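PDB 3NUR: amidohydrolase from Staphylococcus aureus, which probably hydrolyses a carbon-nitrogen bond, such as an amide, at a metal centre in a TIM barrel, as a member of the amidohydrolase family whose substrate is not established. Local coordinates for residues S24-V32 / L312-I320; M82-S93 / P126-T134. One frame throughout, in Å; residues are numbered along the deposited sequence.

Contact 1 of 2, residues S24-V32 / L312-I320; sequences SITFEEHYV and LYAADYPYI. With CA (calcium ion), chain B.
Thr26 and Ala314 bring their CA atoms to 4.3 Å where strand 24-31, the first of the TIM barrel, runs beside the extended loop 312-320, their end-to-end directions 39° apart. Two backbone bonds tie them: Phe27 N to Tyr313 O and, past the corner at Phe27, His30 N to Tyr317 O, the latter almost straight at 178°. Between these, the carboxylate of Glu29 takes over from the backbone. Its chain bends at CG (chi2 -50°) and comes back to the loop, where Glu29 OE2 receives Ala315 N on its syn lone pair at 2.8 Å and OE1 receives Tyr317 N from above the carboxylate plane; OE2 also accepts Glu28 N. These three amides fix the carboxylate and probably favour its charged form. At the corner, Leu312 CD1 sits 3.9 Å from the centroid of the Phe27 ring, squarely over one face in a CH-pi contact. Glu28 and Asp316 lie side by side, pointing into the metal site that His192 and two waters complete; Ser291 OG is hydrogen-bonded to Glu28 OE2. Calcium is bound by Glu28 OE1 at 2.1 Å, His30 NE2 at 2.3 Å, and Asp316 OD1 at 2.1 Å.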
ATOM      1  N   SER A  24      17.218   5.908   2.455  1.00 14.63           N
ATOM      2  CA  SER A  24      16.031   5.440   1.765  1.00 12.00           C
ATOM      3  C   SER A  24      14.771   6.158   2.157  1.00 13.69           C
ATOM      4  O   SER A  24      14.708   6.798   3.217  1.00 13.37           O
ATOM      5  CB  SER A  24      15.847   3.939   1.999  1.00 14.61           C
ATOM      6  OG  SER A  24      15.564   3.655   3.364  1.00 13.61           O
ATOM      7  N   ILE A  25      13.763   6.035   1.292  1.00  8.36           N
ATOM      8  CA  ILE A  25      12.381   6.470   1.532  1.00  9.08           C
ATOM      9  C   ILE A  25      11.631   5.118   1.630  1.00 12.59           C
ATOM     10  O   ILE A  25      11.723   4.306   0.701  1.00 11.34           O
ATOM     11  CB  ILE A  25      11.794   7.368   0.414  1.00 12.26           C
ATOM     12  CG1 ILE A  25      12.606   8.676   0.225  1.00 12.19           C
ATOM     13  CG2 ILE A  25      10.308   7.699   0.712  1.00 13.57           C
ATOM     14  CD1 ILE A  25      12.273   9.445  -1.129  1.00 19.23           C
ATOM     15  N   THR A  26      10.924   4.862   2.742  1.00  8.20           N
ATOM     16  CA  THR A  26      10.200   3.590   2.928  1.00  8.11           C
ATOM     17  C   THR A  26       8.678   3.851   2.825  1.00 11.78           C
ATOM     18  O   THR A  26       8.164   4.825   3.408  1.00 11.41           O
ATOM     19  CB  THR A  26      10.680   2.819   4.157  1.00 15.06           C
ATOM     20  OG1 THR A  26      10.594   3.665   5.291  1.00 13.69           O
ATOM     21  CG2 THR A  26      12.125   2.272   4.019  1.00 11.43           C
ATOM     22  N   PHE A  27       7.973   3.000   2.066  1.00  8.20           N
ATOM     23  CA  PHE A  27       6.581   3.252   1.690  1.00  8.25           C
ATOM     24  C   PHE A  27       5.437   2.555   2.427  1.00 12.10           C
ATOM     25  O   PHE A  27       4.272   2.926   2.221  1.00 12.16           O
ATOM     26  CB  PHE A  27       6.439   3.088   0.176  1.00  9.37           C
ATOM     27  CG  PHE A  27       6.917   4.283  -0.610  1.00  9.03           C
ATOM     28  CD1 PHE A  27       6.012   5.231  -1.081  1.00 10.15           C
ATOM     29  CD2 PHE A  27       8.272   4.451  -0.899  1.00  9.71           C
ATOM     30  CE1 PHE A  27       6.451   6.345  -1.805  1.00  8.99           C
ATOM     31  CE2 PHE A  27       8.708   5.549  -1.653  1.00 10.40           C
ATOM     32  CZ  PHE A  27       7.794   6.483  -2.102  1.00  7.90           C
ATOM     33  N   GLU A  28       5.736   1.521   3.231  1.00  8.96           N
ATOM     34  CA  GLU A  28       4.662   0.802   3.926  1.00  8.42           C
ATOM     35  C   GLU A  28       5.018   0.762   5.385  1.00 12.64           C
ATOM     36  O   GLU A  28       5.540  -0.230   5.865  1.00 12.63           O
ATOM     37  CB  GLU A  28       4.466  -0.613   3.325  1.00  9.86           C
ATOM     38  CG  GLU A  28       3.124  -1.230   3.708  1.00 12.73           C
ATOM     39  CD  GLU A  28       3.021  -2.698   3.342  1.00 17.83           C
ATOM     40  OE1 GLU A  28       2.822  -3.522   4.262  1.00 13.92           O
ATOM     41  OE2 GLU A  28       3.188  -3.033   2.144  1.00 11.26           O
ATOM     42  N   GLU A  29       4.856   1.898   6.064  1.00  8.66           N
ATOM     43  CA  GLU A  29       5.278   2.062   7.458  1.00  8.56           C
ATOM     44  C   GLU A  29       4.048   2.527   8.211  1.00 11.88           C
ATOM     45  O   GLU A  29       3.390   3.485   7.776  1.00 10.48           O
ATOM     46  CB  GLU A  29       6.432   3.089   7.492  1.00  9.56           C
ATOM     47  CG  GLU A  29       7.463   2.860   6.363  1.00 12.04           C
ATOM     48  CD  GLU A  29       8.012   1.447   6.178  1.00 14.13           C
ATOM     49  OE1 GLU A  29       8.352   0.795   7.192  1.00 12.26           O
ATOM     50  OE2 GLU A  29       8.103   0.985   5.015  1.00 12.25           O
ATOM     51  N   HIS A  30       3.710   1.810   9.297  1.00  8.63           N
ATOM     52  CA  HIS A  30       2.437   2.004   9.971  1.00  8.91           C
ATOM     53  C   HIS A  30       2.434   2.671  11.313  1.00 11.80           C
ATOM     54  O   HIS A  30       3.381   2.560  12.088  1.00 10.88           O
ATOM     55  CB  HIS A  30       1.711   0.651  10.076  1.00  8.76           C
ATOM     56  CG  HIS A  30       1.543  -0.040   8.751  1.00 11.10           C
ATOM     57  ND1 HIS A  30       0.688   0.463   7.775  1.00 12.04           N
ATOM     58  CD2 HIS A  30       2.097  -1.192   8.295  1.00 11.85           C
ATOM     59  CE1 HIS A  30       0.760  -0.382   6.755  1.00 10.85           C
ATOM     60  NE2 HIS A  30       1.599  -1.391   7.015  1.00 10.86           N
ATOM     61  N   TYR A  31       1.291   3.280  11.615  1.00  8.11           N
ATOM     62  CA  TYR A  31       1.035   3.865  12.919  1.00  7.62           C
ATOM     63  C   TYR A  31      -0.409   3.565  13.313  1.00 11.00           C
ATOM     64  O   TYR A  31      -1.241   3.334  12.447  1.00 10.33           O
ATOM     65  CB  TYR A  31       1.282   5.402  12.910  1.00  8.06           C
ATOM     66  CG  TYR A  31       0.168   6.190  12.262  1.00  9.50           C
ATOM     67  CD1 TYR A  31       0.089   6.308  10.879  1.00 10.49           C
ATOM     68  CD2 TYR A  31      -0.874   6.725  13.026  1.00  9.21           C
ATOM     69  CE1 TYR A  31      -0.960   6.982  10.274  1.00 11.02           C
ATOM     70  CE2 TYR A  31      -1.940   7.389  12.427  1.00  9.96           C
ATOM     71  CZ  TYR A  31      -1.981   7.505  11.046  1.00 12.61           C
ATOM     72  OH  TYR A  31      -3.015   8.146  10.424  1.00 11.29           O
ATOM     73  N   VAL A  32      -0.714   3.628  14.619  1.00  8.45           N
ATOM     74  CA  VAL A  32      -2.095   3.563  15.106  1.00  9.54           C
ATOM     75  C   VAL A  32      -2.184   4.624  16.191  1.00 13.31           C
ATOM     76  O   VAL A  32      -1.140   5.083  16.688  1.00 11.22           O
ATOM     77  CB  VAL A  32      -2.584   2.167  15.597  1.00 12.88           C
ATOM     78  CG1 VAL A  32      -2.441   1.099  14.510  1.00 12.06           C
ATOM     79  CG2 VAL A  32      -1.890   1.732  16.896  1.00 13.24           C
ATOM     80  N   LEU A 312       9.777   0.325  -5.335  1.00  8.20           N
ATOM     81  CA  LEU A 312       9.934   1.232  -4.194  1.00  7.87           C
ATOM     82  C   LEU A 312      10.345   0.420  -2.980  1.00 11.84           C
ATOM     83  O   LEU A 312      10.117  -0.778  -2.963  1.00 11.87           O
ATOM     84  CB  LEU A 312       8.618   1.988  -3.896  1.00  8.10           C
ATOM     85  CG  LEU A 312       8.043   2.843  -5.015  1.00 11.37           C
ATOM     86  CD1 LEU A 312       6.658   3.385  -4.624  1.00 11.59           C
ATOM     87  CD2 LEU A 312       8.992   3.975  -5.400  1.00 12.32           C
ATOM     88  N   TYR A 313      10.991   1.048  -1.989  1.00  8.41           N
ATOM     89  CA  TYR A 313      11.441   0.340  -0.796  1.00  7.96           C
ATOM     90  C   TYR A 313      10.412   0.454   0.329  1.00  9.33           C
ATOM     91  O   TYR A 313       9.619   1.393   0.343  1.00  9.31           O
ATOM     92  CB  TYR A 313      12.835   0.846  -0.383  1.00  8.90           C
ATOM     93  CG  TYR A 313      13.737  -0.189   0.255  1.00  9.83           C
ATOM     94  CD1 TYR A 313      13.688  -1.526  -0.133  1.00 10.48           C
ATOM     95  CD2 TYR A 313      14.679   0.178   1.217  1.00 10.76           C
ATOM     96  CE1 TYR A 313      14.554  -2.476   0.416  1.00  9.09           C
ATOM     97  CE2 TYR A 313      15.551  -0.761   1.775  1.00 11.63           C
ATOM     98  CZ  TYR A 313      15.478  -2.087   1.378  1.00 15.08           C
ATOM     99  OH  TYR A 313      16.323  -3.015   1.943  1.00 13.75           O
ATOM    100  N   ALA A 314      10.363  -0.541   1.212  1.00  7.25           N
ATOM    101  CA  ALA A 314       9.380  -0.590   2.316  1.00  6.94           C
ATOM    102  C   ALA A 314       9.795  -1.660   3.305  1.00 11.85           C
ATOM    103  O   ALA A 314      10.320  -2.696   2.892  1.00 11.31           O
ATOM    104  CB  ALA A 314       7.986  -0.904   1.776  1.00  7.40           C
ATOM    105  N   ALA A 315       9.523  -1.432   4.600  1.00  8.90           N
ATOM    106  CA  ALA A 315       9.896  -2.356   5.673  1.00  8.67           C
ATOM    107  C   ALA A 315       8.719  -3.029   6.374  1.00 10.96           C
ATOM    108  O   ALA A 315       8.938  -4.004   7.086  1.00  9.21           O
ATOM    109  CB  ALA A 315      10.700  -1.597   6.734  1.00  9.08           C
ATOM    110  N   ASP A 316       7.503  -2.460   6.263  1.00  8.75           N
ATOM    111  CA  ASP A 316       6.310  -2.916   7.020  1.00  7.86           C
ATOM    112  C   ASP A 316       6.531  -2.650   8.529  1.00 11.20           C
ATOM    113  O   ASP A 316       5.995  -3.352   9.400  1.00 11.13           O
ATOM    114  CB  ASP A 316       5.927  -4.391   6.725  1.00  9.22           C
ATOM    115  CG  ASP A 316       4.461  -4.682   6.965  1.00 12.12           C
ATOM    116  OD1 ASP A 316       3.657  -3.708   7.014  1.00 12.07           O
ATOM    117  OD2 ASP A 316       4.114  -5.882   7.199  1.00 14.75           O
ATOM    118  N   TYR A 317       7.323  -1.599   8.838  1.00  8.73           N
ATOM    119  CA  TYR A 317       7.570  -1.246  10.228  1.00  9.35           C
ATOM    120  C   TYR A 317       6.241  -0.849  10.907  1.00 11.78           C
ATOM    121  O   TYR A 317       5.455  -0.138  10.286  1.00 12.04           O
ATOM    122  CB  TYR A 317       8.584  -0.081  10.318  1.00 10.85           C
ATOM    123  CG  TYR A 317       8.851   0.340  11.740  1.00 10.18           C
ATOM    124  CD1 TYR A 317       9.844  -0.281  12.494  1.00 11.20           C
ATOM    125  CD2 TYR A 317       8.038   1.283  12.376  1.00 11.04           C
ATOM    126  CE1 TYR A 317      10.037   0.037  13.837  1.00 11.94           C
ATOM    127  CE2 TYR A 317       8.235   1.620  13.715  1.00 11.74           C
ATOM    128  CZ  TYR A 317       9.245   1.003  14.436  1.00 17.48           C
ATOM    129  OH  TYR A 317       9.470   1.333  15.755  1.00 16.68           O
ATOM    130  N   PRO A 318       5.960  -1.269  12.163  1.00 10.34           N
ATOM    131  CA  PRO A 318       6.783  -2.091  13.075  1.00 11.00           C
ATOM    132  C   PRO A 318       6.377  -3.574  13.096  1.00 15.53           C
ATOM    133  O   PRO A 318       6.884  -4.324  13.930  1.00 14.61           O
ATOM    134  CB  PRO A 318       6.487  -1.444  14.425  1.00 13.33           C
ATOM    135  CG  PRO A 318       5.001  -1.149  14.324  1.00 17.30           C
ATOM    136  CD  PRO A 318       4.751  -0.776  12.864  1.00 12.58           C
ATOM    137  N   TYR A 319       5.449  -3.992  12.205  1.00 12.31           N
ATOM    138  CA  TYR A 319       4.964  -5.378  12.149  1.00 12.20           C
ATOM    139  C   TYR A 319       6.072  -6.327  11.719  1.00 15.83           C
ATOM    140  O   TYR A 319       6.128  -7.473  12.178  1.00 14.77           O
ATOM    141  CB  TYR A 319       3.667  -5.492  11.323  1.00 12.26           C
ATOM    142  CG  TYR A 319       2.615  -4.507  11.779  1.00 12.26           C
ATOM    143  CD1 TYR A 319       2.228  -4.432  13.116  1.00 14.78           C
ATOM    144  CD2 TYR A 319       1.996  -3.652  10.874  1.00 12.40           C
ATOM    145  CE1 TYR A 319       1.272  -3.505  13.545  1.00 15.85           C
ATOM    146  CE2 TYR A 319       1.026  -2.738  11.288  1.00 12.58           C
ATOM    147  CZ  TYR A 319       0.661  -2.672  12.622  1.00 15.16           C
ATOM    148  OH  TYR A 319      -0.277  -1.742  13.035  1.00 13.76           O
ATOM    149  N   ILE A 320       6.998  -5.807  10.899  1.00 11.92           N
ATOM    150  CA  ILE A 320       8.288  -6.424  10.579  1.00 11.70           C
ATOM    151  C   ILE A 320       9.330  -5.346  10.937  1.00 16.31           C
ATOM    152  O   ILE A 320       9.125  -4.183  10.592  1.00 14.81           O
ATOM    153  CB  ILE A 320       8.461  -6.894   9.096  1.00 13.09           C
ATOM    154  CG1 ILE A 320       7.269  -7.775   8.632  1.00 12.91           C
ATOM    155  CG2 ILE A 320       9.801  -7.662   8.940  1.00 14.86           C
ATOM    156  CD1 ILE A 320       7.365  -8.318   7.210  1.00 20.92           C
TER
HETATM  157 CA    CA B 358       1.734  -3.548   6.116  1.00  6.43          CA
HETATM  158  O   HOH W   1      12.016   3.825  -2.004  1.00  8.47           O
HETATM  159  O   HOH W   2       1.886  -5.691   5.734  1.00 15.38           O
HETATM  160  O   HOH W   3       0.451  -4.270   7.827  1.00 19.12           O

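Contact 2 of 2, residues M82-S93 / P126-T134; sequences MNNQDVQIQVLS and PNRFVGFAT
Arg128 reaches over to the end of helix 75-84 and the start of strand 87-94, its chain bent at chi2 and chi3 (-61° and -55°) so that the guanidinium edge faces three acceptors. NH1 and NH2 both grip Asn83 OD1, with the Asn83 amide nearly coplanar; Arg128 NH2 also donates to Val87 O at 2.8 Å, and Arg128 NE to Gln88 O at 2.9 Å. This is the more open side: Asn83 and Asn127 are exposed, and Arg128 itself only partly buried. Further along, the strands close up. Gln90 N bonds to Arg128 O, Val130 N to Gln90 O, Leu92 N to Val130 O at 2.8 Å and Phe132 N to Leu92 O. Here the packing is tight. Val91 CG1 stands 3.4 Å from the centroid of the Phe132 ring, directly over its face, while on the side of the sheet bearing Gln90 and Leu92, Leu92 CD1 comes within 3.5 Å of Phe129 CD1. The selenium of Met82, a selenomethionine, approaches the same ring obliquely, Met82 SE to Phe129 CE1 3.6 Å, in a Met-aromatic contact. Helix 104-124 packs on Leu92 and Phe129 and links the two parallel strands, the beta-alpha-beta crossover from which a TIM barrel is built.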
HETATM    1  N   MSE A  82      14.763   3.649  12.112  1.00  9.85           N
HETATM    2  CA  MSE A  82      15.084   4.375  10.889  1.00  8.28           C
HETATM    3  C   MSE A  82      16.562   4.747  10.807  1.00 14.80           C
HETATM    4  O   MSE A  82      17.193   4.486   9.774  1.00 13.36           O
HETATM    5  CB  MSE A  82      14.225   5.623  10.771  1.00  9.03           C
HETATM    6  CG  MSE A  82      12.745   5.294  10.580  1.00 12.35           C
HETATM    7 SE   MSE A  82      11.669   6.860  10.921  0.70 17.52          SE
HETATM    8  CE  MSE A  82      12.252   7.996   9.455  1.00 13.35           C
ATOM      9  N   ASN A  83      17.126   5.309  11.914  1.00 13.23           N
ATOM     10  CA  ASN A  83      18.534   5.704  11.941  1.00 13.61           C
ATOM     11  C   ASN A  83      19.479   4.540  11.771  1.00 15.89           C
ATOM     12  O   ASN A  83      20.422   4.643  10.994  1.00 15.78           O
ATOM     13  CB  ASN A  83      18.868   6.489  13.207  1.00 12.49           C
ATOM     14  CG  ASN A  83      18.281   7.888  13.218  1.00 19.67           C
ATOM     15  OD1 ASN A  83      17.562   8.322  12.305  1.00 13.93           O
ATOM     16  ND2 ASN A  83      18.525   8.618  14.285  1.00 13.95           N
ATOM     17  N   ASN A  84      19.202   3.417  12.437  1.00 11.98           N
ATOM     18  CA  ASN A  84      20.038   2.218  12.337  1.00 11.96           C
ATOM     19  C   ASN A  84      19.961   1.549  10.970  1.00 15.91           C
ATOM     20  O   ASN A  84      20.892   0.838  10.583  1.00 14.85           O
ATOM     21  CB  ASN A  84      19.651   1.211  13.416  1.00 16.21           C
ATOM     22  CG  ASN A  84      19.959   1.664  14.830  1.00 36.69           C
ATOM     23  OD1 ASN A  84      20.596   2.696  15.075  1.00 33.64           O
ATOM     24  ND2 ASN A  84      19.473   0.916  15.797  1.00 31.43           N
ATOM     25  N   GLN A  85      18.824   1.726  10.270  1.00 11.63           N
ATOM     26  CA  GLN A  85      18.615   1.102   8.947  1.00 11.14           C
ATOM     27  C   GLN A  85      18.772   2.046   7.761  1.00 15.66           C
ATOM     28  O   GLN A  85      18.381   1.697   6.634  1.00 14.83           O
ATOM     29  CB  GLN A  85      17.265   0.360   8.904  1.00 11.94           C
ATOM     30  CG  GLN A  85      17.140  -0.778   9.935  1.00 10.76           C
ATOM     31  CD  GLN A  85      18.179  -1.882   9.816  1.00 21.06           C
ATOM     32  OE1 GLN A  85      18.646  -2.235   8.726  1.00 18.34           O
ATOM     33  NE2 GLN A  85      18.535  -2.488  10.948  1.00 18.49           N
ATOM     34  N   ASP A  86      19.332   3.245   8.001  1.00 12.95           N
ATOM     35  CA  ASP A  86      19.594   4.256   6.972  1.00 13.32           C
ATOM     36  C   ASP A  86      18.326   4.729   6.241  1.00 13.82           C
ATOM     37  O   ASP A  86      18.353   4.983   5.033  1.00 14.57           O
ATOM     38  CB  ASP A  86      20.701   3.789   5.981  1.00 16.64           C
ATOM     39  CG  ASP A  86      22.097   3.664   6.586  1.00 31.71           C
ATOM     40  OD1 ASP A  86      22.362   4.318   7.626  1.00 31.44           O
ATOM     41  OD2 ASP A  86      22.926   2.927   6.013  1.00 40.27           O
ATOM     42  N   VAL A  87      17.214   4.804   6.969  1.00  9.54           N
ATOM     43  CA  VAL A  87      15.949   5.285   6.421  1.00  8.02           C
ATOM     44  C   VAL A  87      15.856   6.776   6.733  1.00 11.64           C
ATOM     45  O   VAL A  87      15.758   7.144   7.908  1.00 12.01           O
ATOM     46  CB  VAL A  87      14.733   4.527   7.012  1.00 11.43           C
ATOM     47  CG1 VAL A  87      13.427   5.080   6.439  1.00 10.48           C
ATOM     48  CG2 VAL A  87      14.843   3.011   6.759  1.00 11.05           C
ATOM     49  N   GLN A  88      15.776   7.615   5.692  1.00  9.88           N
ATOM     50  CA  GLN A  88      15.633   9.065   5.842  1.00 10.57           C
ATOM     51  C   GLN A  88      14.162   9.378   6.075  1.00 14.06           C
ATOM     52  O   GLN A  88      13.844  10.195   6.933  1.00 13.56           O
ATOM     53  CB  GLN A  88      16.131   9.788   4.574  1.00 11.72           C
ATOM     54  CG  GLN A  88      16.019  11.331   4.604  1.00 18.49           C
ATOM     55  CD  GLN A  88      16.840  11.972   5.701  1.00 37.51           C
ATOM     56  OE1 GLN A  88      16.360  12.844   6.433  1.00 37.82           O
ATOM     57  NE2 GLN A  88      18.081  11.532   5.864  1.00 32.20           N
ATOM     58  N   ILE A  89      13.258   8.762   5.271  1.00 10.53           N
ATOM     59  CA  ILE A  89      11.830   9.043   5.383  1.00 10.11           C
ATOM     60  C   ILE A  89      10.984   7.795   5.492  1.00 14.60           C
ATOM     61  O   ILE A  89      11.168   6.848   4.713  1.00 13.85           O
ATOM     62  CB  ILE A  89      11.362   9.890   4.153  1.00 13.43           C
ATOM     63  CG1 ILE A  89      12.071  11.264   4.080  1.00 13.94           C
ATOM     64  CG2 ILE A  89       9.828  10.011   4.052  1.00 14.69           C
ATOM     65  CD1 ILE A  89      11.864  11.990   2.789  1.00 18.41           C
ATOM     66  N   GLN A  90       9.982   7.839   6.400  1.00 10.88           N
ATOM     67  CA  GLN A  90       8.945   6.836   6.431  1.00  9.66           C
ATOM     68  C   GLN A  90       7.693   7.544   5.897  1.00 11.33           C
ATOM     69  O   GLN A  90       7.374   8.661   6.335  1.00 10.17           O
ATOM     70  CB  GLN A  90       8.661   6.299   7.845  1.00 10.47           C
ATOM     71  CG  GLN A  90       9.609   5.199   8.264  1.00 15.00           C
ATOM     72  CD  GLN A  90       9.174   4.502   9.543  1.00 19.37           C
ATOM     73  OE1 GLN A  90       9.722   3.455   9.938  1.00 16.33           O
ATOM     74  NE2 GLN A  90       8.143   5.014  10.192  1.00  9.56           N
ATOM     75  N   VAL A  91       6.998   6.892   4.973  1.00  8.28           N
ATOM     76  CA  VAL A  91       5.702   7.360   4.448  1.00  8.97           C
ATOM     77  C   VAL A  91       4.707   6.643   5.370  1.00 12.87           C
ATOM     78  O   VAL A  91       4.656   5.400   5.398  1.00 12.28           O
ATOM     79  CB  VAL A  91       5.475   7.047   2.944  1.00 13.33           C
ATOM     80  CG1 VAL A  91       4.140   7.606   2.485  1.00 13.91           C
ATOM     81  CG2 VAL A  91       6.606   7.599   2.073  1.00 11.85           C
ATOM     82  N   LEU A  92       4.003   7.415   6.217  1.00  8.93           N
ATOM     83  CA  LEU A  92       3.170   6.835   7.265  1.00  9.21           C
ATOM     84  C   LEU A  92       1.699   6.611   6.873  1.00 12.09           C
ATOM     85  O   LEU A  92       1.074   7.491   6.276  1.00 12.70           O
ATOM     86  CB  LEU A  92       3.258   7.697   8.555  1.00  8.72           C
ATOM     87  CG  LEU A  92       4.620   7.775   9.274  1.00 12.36           C
ATOM     88  CD1 LEU A  92       4.550   8.712  10.493  1.00 11.57           C
ATOM     89  CD2 LEU A  92       5.066   6.420   9.740  1.00 13.82           C
ATOM     90  N   SER A  93       1.168   5.421   7.225  1.00  9.10           N
ATOM     91  CA  SER A  93      -0.219   5.017   6.969  1.00  9.07           C
ATOM     92  C   SER A  93      -0.802   4.302   8.182  1.00 10.62           C
ATOM     93  O   SER A  93      -0.040   3.728   8.943  1.00 10.26           O
ATOM     94  CB  SER A  93      -0.265   4.071   5.783  1.00 12.25           C
ATOM     95  OG  SER A  93       0.539   2.926   6.031  1.00 17.57           O
ATOM     96  N   PRO A 126       9.272  17.195  10.228  1.00 14.63           N
ATOM     97  CA  PRO A 126       8.937  17.251   8.784  1.00 14.90           C
ATOM     98  C   PRO A 126       9.964  16.684   7.831  1.00 18.57           C
ATOM     99  O   PRO A 126       9.642  16.445   6.671  1.00 18.52           O
ATOM    100  CB  PRO A 126       8.756  18.759   8.528  1.00 16.43           C
ATOM    101  CG  PRO A 126       9.637  19.404   9.542  1.00 20.32           C
ATOM    102  CD  PRO A 126       9.388  18.565  10.775  1.00 15.99           C
ATOM    103  N   ASN A 127      11.207  16.541   8.292  1.00 15.64           N
ATOM    104  CA  ASN A 127      12.268  16.011   7.441  1.00 15.43           C
ATOM    105  C   ASN A 127      12.311  14.483   7.444  1.00 17.76           C
ATOM    106  O   ASN A 127      12.971  13.904   6.586  1.00 17.50           O
ATOM    107  CB  ASN A 127      13.624  16.578   7.863  1.00 17.88           C
ATOM    108  CG  ASN A 127      13.703  18.079   7.720  1.00 45.76           C
ATOM    109  OD1 ASN A 127      13.808  18.811   8.707  1.00 46.92           O
ATOM    110  ND2 ASN A 127      13.603  18.579   6.494  1.00 38.78           N
ATOM    111  N   ARG A 128      11.589  13.831   8.368  1.00 14.35           N
ATOM    112  CA  ARG A 128      11.661  12.368   8.485  1.00 13.08           C
ATOM    113  C   ARG A 128      10.405  11.624   8.097  1.00 13.48           C
ATOM    114  O   ARG A 128      10.425  10.395   8.013  1.00 11.52           O
ATOM    115  CB  ARG A 128      12.068  11.962   9.922  1.00 12.98           C
ATOM    116  CG  ARG A 128      13.338  12.628  10.479  1.00 14.68           C
ATOM    117  CD  ARG A 128      14.628  12.341   9.680  1.00 15.25           C
ATOM    118  NE  ARG A 128      14.918  10.908   9.507  1.00 12.41           N
ATOM    119  CZ  ARG A 128      15.554  10.149  10.395  1.00 15.71           C
ATOM    120  NH1 ARG A 128      15.979  10.670  11.547  1.00 12.40           N
ATOM    121  NH2 ARG A 128      15.782   8.865  10.138  1.00 12.49           N
ATOM    122  N   PHE A 129       9.305  12.351   7.923  1.00 10.43           N
ATOM    123  CA  PHE A 129       8.018  11.726   7.636  1.00  9.50           C
ATOM    124  C   PHE A 129       7.223  12.429   6.572  1.00 12.72           C
ATOM    125  O   PHE A 129       7.295  13.651   6.414  1.00 12.83           O
ATOM    126  CB  PHE A 129       7.180  11.609   8.921  1.00  9.77           C
ATOM    127  CG  PHE A 129       7.853  10.844  10.033  1.00 10.67           C
ATOM    128  CD1 PHE A 129       7.969   9.454   9.977  1.00 12.03           C
ATOM    129  CD2 PHE A 129       8.412  11.511  11.116  1.00 12.96           C
ATOM    130  CE1 PHE A 129       8.618   8.753  10.993  1.00 12.85           C
ATOM    131  CE2 PHE A 129       9.046  10.807  12.142  1.00 15.99           C
ATOM    132  CZ  PHE A 129       9.135   9.430  12.080  1.00 14.85           C
ATOM    133  N   VAL A 130       6.459  11.632   5.839  1.00  9.81           N
ATOM    134  CA  VAL A 130       5.516  12.072   4.817  1.00  9.95           C
ATOM    135  C   VAL A 130       4.216  11.295   5.152  1.00 12.79           C
ATOM    136  O   VAL A 130       4.281  10.140   5.597  1.00 13.07           O
ATOM    137  CB  VAL A 130       6.055  11.791   3.389  1.00 14.66           C
ATOM    138  CG1 VAL A 130       4.959  11.911   2.342  1.00 14.97           C
ATOM    139  CG2 VAL A 130       7.203  12.746   3.048  1.00 14.87           C
ATOM    140  N   GLY A 131       3.061  11.925   4.965  1.00  8.76           N
ATOM    141  CA  GLY A 131       1.820  11.234   5.299  1.00  8.52           C
ATOM    142  C   GLY A 131       1.026  10.708   4.129  1.00 11.37           C
ATOM    143  O   GLY A 131       0.986  11.324   3.058  1.00 10.37           O
ATOM    144  N   PHE A 132       0.388   9.549   4.347  1.00  8.46           N
ATOM    145  CA  PHE A 132      -0.565   8.953   3.423  1.00  8.42           C
ATOM    146  C   PHE A 132      -1.911   9.029   4.130  1.00 12.15           C
ATOM    147  O   PHE A 132      -1.996   8.778   5.348  1.00 10.60           O
ATOM    148  CB  PHE A 132      -0.193   7.489   3.053  1.00  9.93           C
ATOM    149  CG  PHE A 132       0.612   7.301   1.769  1.00 12.47           C
ATOM    150  CD1 PHE A 132       1.020   8.394   1.012  1.00 15.10           C
ATOM    151  CD2 PHE A 132       1.010   6.033   1.357  1.00 16.48           C
ATOM    152  CE1 PHE A 132       1.760   8.220  -0.174  1.00 17.04           C
ATOM    153  CE2 PHE A 132       1.764   5.859   0.182  1.00 18.89           C
ATOM    154  CZ  PHE A 132       2.110   6.953  -0.586  1.00 16.95           C
ATOM    155  N   ALA A 133      -2.942   9.421   3.382  1.00  8.52           N
ATOM    156  CA  ALA A 133      -4.312   9.565   3.911  1.00  8.61           C
ATOM    157  C   ALA A 133      -4.963   8.235   4.285  1.00 11.61           C
ATOM    158  O   ALA A 133      -4.725   7.211   3.626  1.00 10.83           O
ATOM    159  CB  ALA A 133      -5.176  10.251   2.871  1.00  9.89           C
ATOM    160  N   THR A 134      -5.787   8.265   5.342  1.00  9.91           N
ATOM    161  CA  THR A 134      -6.647   7.169   5.798  1.00 10.02           C
ATOM    162  C   THR A 134      -8.054   7.639   5.416  1.00 13.14           C
ATOM    163  O   THR A 134      -8.461   8.743   5.796  1.00 12.81           O
ATOM    164  CB  THR A 134      -6.450   6.842   7.279  1.00 13.39           C
ATOM    165  OG1 THR A 134      -5.076   6.493   7.474  1.00 12.36           O
ATOM    166  CG2 THR A 134      -7.337   5.679   7.743  1.00 11.14           C
TER

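The two contacts lie side by side in the barrel, their centres about 8 Å apart, and meet in a parallel sheet of order 24-31, 87-94, 129-131, which contact 1 reaches through strand 24-31 alone, loop 312-320 contributing no strand. Along the chain contact 2 is nested within contact 1: residues 82-93 and 126-134 both fall between 24-32 and 312-320. Contact 2 joins consecutive strands with 32 residues between its segments, whereas contact 1 spans 279 and brings a late loop back to the first strand. Thr26 N is 2.8 Å from Ile89 O, a probable hydrogen bond joining the two contacts. Near the metal, His30 ND1 lies 3.0 Å from Ser93 OG, bringing contact 2 up against a calcium ligand of contact 1.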